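Local atomic coordinates of probable transcriptional regulator (Rhodococcus jostii, PDB entry 3ON2), a protein that is of unknown function but probably binds cis-regulatory DNA as a transcription factor of the TetR family. Residues V16-A21 with L60-E65; V98-A101 with L107-L110; H165-L170 with A179-V184. All coordinates share one frame; numbering follows the deposited sequence. Where two conformers were deposited one is given.

Contact 1: residues V16-A21 with L60-E65; sequences VLLARA and LDALAE
Leu18 and Leu63 pass side by side where two helices cross, their ends pointing opposite ways and each isobutyl group lying alongside the other. The axes of 16-21 and 60-65 approach to 10.5 Å at a signed crossing angle of -78°, so the meeting is steep and local: four side chains make it, and all four are buried. The central methyl is Leu18 CD2. Leu18 CD2 lies 3.7 Å from Leu63 CG and equally close to Leu63 N, and it also rests 3.8 Å from Ala62 CB, which wedges it against the backbone of the second helix. Both leucines place CG anti to the carbonyl carbon (chi1 -81° in each). For Leu63, whose CB is not aimed at the partner helix, this torsion brings the branched end across. Its two methyls then divide the work: Leu63 CD1 meets Ala21 CB at 3.9 Å, while Leu63 CD2 lies 3.8 Å from Leu18 CD2. The small side chains of Ala21 and Ala62 occupy the flanks of the crossing. Leu38 of helix 35-41 packs on Ala21, and Leu110 of helix 105-115 packs on Leu63. This is the apolar core of a TetR-type N-terminal domain, in which the first helix, beside the predicted helix-turn-helix, is seated on the long helix leading into the C-terminal domain.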
# COMPACT_ATOMS: atom_id res chain seq x y z
N VAL A 16 15.56 -13.30 0.39
CA VAL A 16 16.76 -12.52 0.07
C VAL A 16 16.55 -11.79 -1.26
O VAL A 16 16.81 -10.61 -1.37
CB VAL A 16 18.02 -13.44 -0.06
CG1 VAL A 16 19.24 -12.64 -0.51
CG2 VAL A 16 18.32 -14.13 1.25
N LEU A 17 16.06 -12.52 -2.26
CA LEU A 17 15.81 -11.92 -3.59
C LEU A 17 14.76 -10.84 -3.55
O LEU A 17 14.92 -9.83 -4.21
CB LEU A 17 15.46 -12.96 -4.64
CG LEU A 17 16.68 -13.78 -5.09
CD1 LEU A 17 16.24 -14.84 -6.08
CD2 LEU A 17 17.73 -12.89 -5.73
N LEU A 18 13.70 -11.03 -2.77
CA LEU A 18 12.67 -10.01 -2.65
C LEU A 18 13.19 -8.74 -1.98
O LEU A 18 12.82 -7.64 -2.38
CB LEU A 18 11.43 -10.53 -1.91
CG LEU A 18 10.38 -11.35 -2.65
CD1 LEU A 18 9.41 -12.10 -1.68
CD2 LEU A 18 9.61 -10.45 -3.61
N ALA A 19 14.02 -8.88 -0.95
CA ALA A 19 14.59 -7.68 -0.30
C ALA A 19 15.53 -6.88 -1.24
O ALA A 19 15.48 -5.65 -1.32
CB ALA A 19 15.33 -8.07 0.97
N ARG A 20 16.39 -7.60 -1.95
CA ARG A 20 17.24 -7.00 -2.98
C ARG A 20 16.43 -6.35 -4.12
O ARG A 20 16.75 -5.23 -4.54
CB ARG A 20 18.17 -8.07 -3.56
CG ARG A 20 19.39 -8.35 -2.71
CD ARG A 20 20.16 -9.55 -3.25
NE ARG A 20 21.25 -9.94 -2.36
CZ ARG A 20 22.49 -9.47 -2.44
NH1 ARG A 20 22.80 -8.57 -3.36
NH2 ARG A 20 23.42 -9.89 -1.58
N ALA A 21 15.40 -7.05 -4.62
CA ALA A 21 14.57 -6.53 -5.71
C ALA A 21 13.90 -5.23 -5.32
O ALA A 21 13.84 -4.30 -6.13
CB ALA A 21 13.51 -7.55 -6.15
N LEU A 60 7.79 -10.26 -9.82
CA LEU A 60 7.01 -9.01 -9.76
C LEU A 60 5.69 -9.22 -9.02
O LEU A 60 5.26 -8.35 -8.25
CB LEU A 60 6.74 -8.42 -11.14
CG LEU A 60 7.93 -8.10 -12.02
CD1 LEU A 60 7.49 -7.70 -13.42
CD2 LEU A 60 8.79 -6.99 -11.37
N ASP A 61 5.05 -10.37 -9.29
CA ASP A 61 3.80 -10.75 -8.61
C ASP A 61 4.04 -10.86 -7.10
O ASP A 61 3.21 -10.41 -6.31
CB ASP A 61 3.28 -12.09 -9.15
CG ASP A 61 2.71 -12.01 -10.59
OD1 ASP A 61 2.57 -10.89 -11.16
OD2 ASP A 61 2.37 -13.09 -11.14
N ALA A 62 5.17 -11.46 -6.71
CA ALA A 62 5.56 -11.60 -5.30
C ALA A 62 5.80 -10.24 -4.62
O ALA A 62 5.35 -10.05 -3.50
CB ALA A 62 6.80 -12.50 -5.15
N LEU A 63 6.49 -9.33 -5.30
CA LEU A 63 6.70 -7.96 -4.80
C LEU A 63 5.39 -7.20 -4.62
O LEU A 63 5.15 -6.57 -3.58
CB LEU A 63 7.57 -7.18 -5.79
CG LEU A 63 9.07 -7.42 -5.69
CD1 LEU A 63 9.79 -6.85 -6.94
CD2 LEU A 63 9.60 -6.77 -4.41
N ALA A 64 4.53 -7.31 -5.63
CA ALA A 64 3.21 -6.67 -5.60
C ALA A 64 2.36 -7.24 -4.47
O ALA A 64 1.73 -6.48 -3.72
CB ALA A 64 2.52 -6.86 -6.95
N GLU A 65 2.31 -8.56 -4.34
CA GLU A 65 1.55 -9.21 -3.25
C GLU A 65 2.06 -8.78 -1.87
O GLU A 65 1.28 -8.39 -1.00
CB GLU A 65 1.61 -10.74 -3.38
CG GLU A 65 0.59 -11.46 -2.49
CD GLU A 65 0.98 -12.89 -2.20
OE1 GLU A 65 2.16 -13.27 -2.41
OE2 GLU A 65 0.10 -13.65 -1.74

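Contact 2: residues V98-A101 with L107-L110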
# COMPACT_ATOMS: atom_id res chain seq x y z
N VAL A 98 -1.05 7.82 3.21
CA VAL A 98 -0.18 8.79 2.56
C VAL A 98 1.28 8.53 2.94
O VAL A 98 2.15 8.52 2.07
CB VAL A 98 -0.66 10.25 2.81
CG1 VAL A 98 0.28 11.29 2.15
CG2 VAL A 98 -2.10 10.44 2.26
N SER A 99 1.55 8.28 4.22
CA SER A 99 2.92 7.93 4.64
C SER A 99 3.47 6.69 3.95
O SER A 99 4.66 6.67 3.56
CB SER A 99 3.00 7.71 6.14
OG SER A 99 2.71 8.93 6.77
N PHE A 100 2.62 5.66 3.81
CA PHE A 100 3.04 4.45 3.11
C PHE A 100 3.43 4.73 1.65
O PHE A 100 4.47 4.27 1.16
CB PHE A 100 1.93 3.38 3.13
CG PHE A 100 2.37 2.05 2.60
CD1 PHE A 100 2.83 1.06 3.46
CD2 PHE A 100 2.34 1.78 1.21
CE1 PHE A 100 3.25 -0.19 2.96
CE2 PHE A 100 2.77 0.55 0.71
CZ PHE A 100 3.22 -0.44 1.59
N ALA A 101 2.54 5.45 0.97
CA ALA A 101 2.71 5.81 -0.42
C ALA A 101 4.01 6.58 -0.64
O ALA A 101 4.77 6.29 -1.58
CB ALA A 101 1.52 6.64 -0.87
N LEU A 107 7.37 0.88 -5.21
CA LEU A 107 6.63 -0.34 -4.87
C LEU A 107 5.13 -0.13 -5.08
O LEU A 107 4.45 -0.98 -5.66
CB LEU A 107 6.91 -0.82 -3.46
CG LEU A 107 6.09 -2.06 -3.06
CD1 LEU A 107 6.60 -3.31 -3.79
CD2 LEU A 107 6.10 -2.24 -1.54
N LEU A 108 4.62 1.02 -4.65
CA LEU A 108 3.21 1.31 -4.80
C LEU A 108 2.79 1.38 -6.29
O LEU A 108 1.74 0.80 -6.67
CB LEU A 108 2.85 2.59 -4.03
CG LEU A 108 1.36 2.87 -3.86
CD1 LEU A 108 0.75 2.05 -2.73
CD2 LEU A 108 1.11 4.36 -3.68
N ALA A 109 3.59 2.06 -7.12
CA ALA A 109 3.36 2.03 -8.58
C ALA A 109 3.29 0.59 -9.12
O ALA A 109 2.39 0.26 -9.92
CB ALA A 109 4.42 2.82 -9.31
N LEU A 110 4.23 -0.27 -8.69
CA LEU A 110 4.24 -1.66 -9.11
C LEU A 110 2.97 -2.40 -8.63
O LEU A 110 2.34 -3.13 -9.40
CB LEU A 110 5.52 -2.38 -8.65
CG LEU A 110 5.61 -3.90 -8.93
CD1 LEU A 110 5.62 -4.23 -10.42
CD2 LEU A 110 6.87 -4.48 -8.27
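Ala101 and Leu108 are the backbone neighbours of this contact, with CA atoms 6.3 Å apart; they lie on helices 86-103 and 105-115, which follow each other almost without a break. Both segments are helical throughout, and the tight connection brings the end of one helix beside the start of the next. The side chains meet through Leu108, whose CB points toward the other segment and whose two methyls serve different partners. Leu108 CD2 sits 3.6 Å from Ala101 CB and 3.9 Å from Ala101 CA, close packing that the small alanine permits. Leu108 CD1 approaches the Phe100 ring at its edge, near the ring plane, with Phe100 CE2 as the nearest atom at 4.3 Å; this is looser than the alanine contact and is not a CH-pi arrangement. Leu108 gains this double reach with CG opposite the backbone N and beside the carbonyl carbon (chi1 -168°). The CB of Phe100 is not aimed at 107-110, but chi1 of -171° swings the ring so that its edge comes near Leu108. Leu71 and Ala74 of helix 56-81 also pack on that ring, and Leu107 N donates a hydrogen bond to Glu26 OE2 in helix 13-28. The surroundings thus include two helices that begin in the N-terminal part: this is a buried junction of two consecutive helices within the all-helical C-terminal domain of a TetR-family regulator, set against the long helix from the DNA-binding domain.

Contact 3: residues H165-L170 with A179-V184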
# COMPACT_ATOMS: atom_id res chain seq x y z
N HIS A 165 -5.14 8.94 -2.14
CA HIS A 165 -4.24 8.65 -3.24
C HIS A 165 -3.97 9.90 -4.10
O HIS A 165 -2.87 10.07 -4.62
CB HIS A 165 -4.73 7.51 -4.13
CG HIS A 165 -3.70 7.03 -5.10
ND1 HIS A 165 -2.54 6.40 -4.69
CD2 HIS A 165 -3.63 7.10 -6.45
CE1 HIS A 165 -1.80 6.12 -5.75
NE2 HIS A 165 -2.45 6.52 -6.83
N GLY A 166 -4.98 10.75 -4.28
CA GLY A 166 -4.78 12.04 -4.96
C GLY A 166 -3.76 12.93 -4.25
O GLY A 166 -2.88 13.47 -4.89
N ILE A 167 -3.88 13.07 -2.93
CA ILE A 167 -2.88 13.79 -2.13
C ILE A 167 -1.46 13.21 -2.30
O ILE A 167 -0.49 13.95 -2.59
CB ILE A 167 -3.29 13.94 -0.62
CG1 ILE A 167 -4.55 14.82 -0.48
CG2 ILE A 167 -2.13 14.63 0.19
CD1 ILE A 167 -5.11 14.91 1.00
N ALA A 168 -1.31 11.89 -2.14
CA ALA A 168 -0.01 11.24 -2.31
C ALA A 168 0.57 11.46 -3.73
O ALA A 168 1.77 11.72 -3.90
CB ALA A 168 -0.10 9.74 -1.97
N THR A 169 -0.31 11.40 -4.74
CA THR A 169 0.06 11.65 -6.13
C THR A 169 0.56 13.11 -6.34
O THR A 169 1.63 13.35 -6.96
CB THR A 169 -1.11 11.31 -7.08
OG1 THR A 169 -1.46 9.93 -6.92
CG2 THR A 169 -0.74 11.57 -8.54
N LEU A 170 -0.17 14.08 -5.77
CA LEU A 170 0.25 15.47 -5.86
C LEU A 170 1.60 15.66 -5.17
O LEU A 170 2.48 16.37 -5.69
CB LEU A 170 -0.80 16.45 -5.25
CG LEU A 170 -2.17 16.62 -5.94
CD1 LEU A 170 -2.93 17.90 -5.49
CD2 LEU A 170 -2.04 16.62 -7.45
N ALA A 179 2.54 23.55 0.41
CA ALA A 179 1.62 23.18 1.49
C ALA A 179 2.12 21.86 2.10
O ALA A 179 2.35 20.90 1.36
CB ALA A 179 0.19 23.04 1.00
N PRO A 180 2.35 21.84 3.42
CA PRO A 180 2.93 20.65 4.02
C PRO A 180 1.95 19.48 3.83
O PRO A 180 0.74 19.63 4.06
CB PRO A 180 3.08 21.03 5.50
CG PRO A 180 3.10 22.54 5.51
CD PRO A 180 2.16 22.92 4.41
N VAL A 181 2.42 18.35 3.36
CA VAL A 181 1.50 17.23 3.10
C VAL A 181 0.60 16.91 4.32
O VAL A 181 -0.59 16.66 4.16
CB VAL A 181 2.22 15.97 2.52
CG1 VAL A 181 3.26 15.43 3.45
CG2 VAL A 181 1.19 14.88 2.21
N ASP A 182 1.18 16.92 5.51
CA ASP A 182 0.44 16.59 6.74
C ASP A 182 -0.78 17.52 6.92
O ASP A 182 -1.86 17.06 7.32
CB ASP A 182 1.39 16.65 7.96
CG ASP A 182 0.75 16.14 9.26
OD1 ASP A 182 0.39 14.93 9.35
OD2 ASP A 182 0.65 16.94 10.22
N GLU A 183 -0.61 18.81 6.60
CA GLU A 183 -1.70 19.79 6.69
C GLU A 183 -2.79 19.56 5.65
O GLU A 183 -3.96 19.80 5.91
CB GLU A 183 -1.16 21.22 6.57
CG GLU A 183 -0.26 21.66 7.77
CD GLU A 183 0.12 23.14 7.72
OE1 GLU A 183 -0.45 23.90 6.91
OE2 GLU A 183 1.00 23.54 8.52
N VAL A 184 -2.40 19.11 4.46
CA VAL A 184 -3.36 18.86 3.37
C VAL A 184 -4.16 17.59 3.68
O VAL A 184 -5.38 17.57 3.51
CB VAL A 184 -2.64 18.75 2.00
CG1 VAL A 184 -3.61 18.42 0.85
CG2 VAL A 184 -1.94 20.03 1.68
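Ile167 lays its ethyl arm along Val184, the two side chains lying flank to flank with their ends pointing contrary ways. Ile167 CD1 ends 3.8 Å from Val184 CG1 and 3.7 Å from Val184 O, so the terminal methyl packs on side chain and backbone alike. The branch methyl does separate work: Ile167 CG2 meets Val181 CG2 at 3.9 Å, and here the side chains meet at a slant. This division follows from chi1 -65°, which sets CG1 beside the backbone N and CG2 opposite it. The contact joins the last two helices of the TetR-like C-terminal domain, 153-172 and 181-196, near their short connection; in relatives the corresponding helices commonly form the dimer interface. Pro180 is the N-cap of the second helix, and Pro180 O accepts from Val184 N at 3.2 Å. Replacing Ile167 with an alanine would probably open a gap between the helices and leave the methyls of Val181 and Val184 without their mate. Within the first helix, His165 O receives Thr169 OG1 at 2.7 Å and Thr169 N at 2.9 Å from opposite faces of its carbonyl plane, the hydroxyl tilted 34° out of it.

Overall arrangement
No helix serves two of the contacts, yet contact 2 bridges the others. Leu63 CB of contact 1 packs on Leu110 CD2 of contact 2 at 3.7 Å, and Ala101 CB of contact 2 meets Ala168 CB of segment 165-170, also at 3.7 Å. Contacts 1 and 3 lie on opposite sides of the chain's centre, their centres 28 Å apart, and do not touch. Contact 2 is the most central, about 5 Å from that centre. Contacts 1 and 2 are buried, whereas contact 3 is partly buried. All three are apolar, but contact 1 uses leucine and alanine, contact 2 adds an aromatic edge, and contact 3 relies on beta-branched side chains.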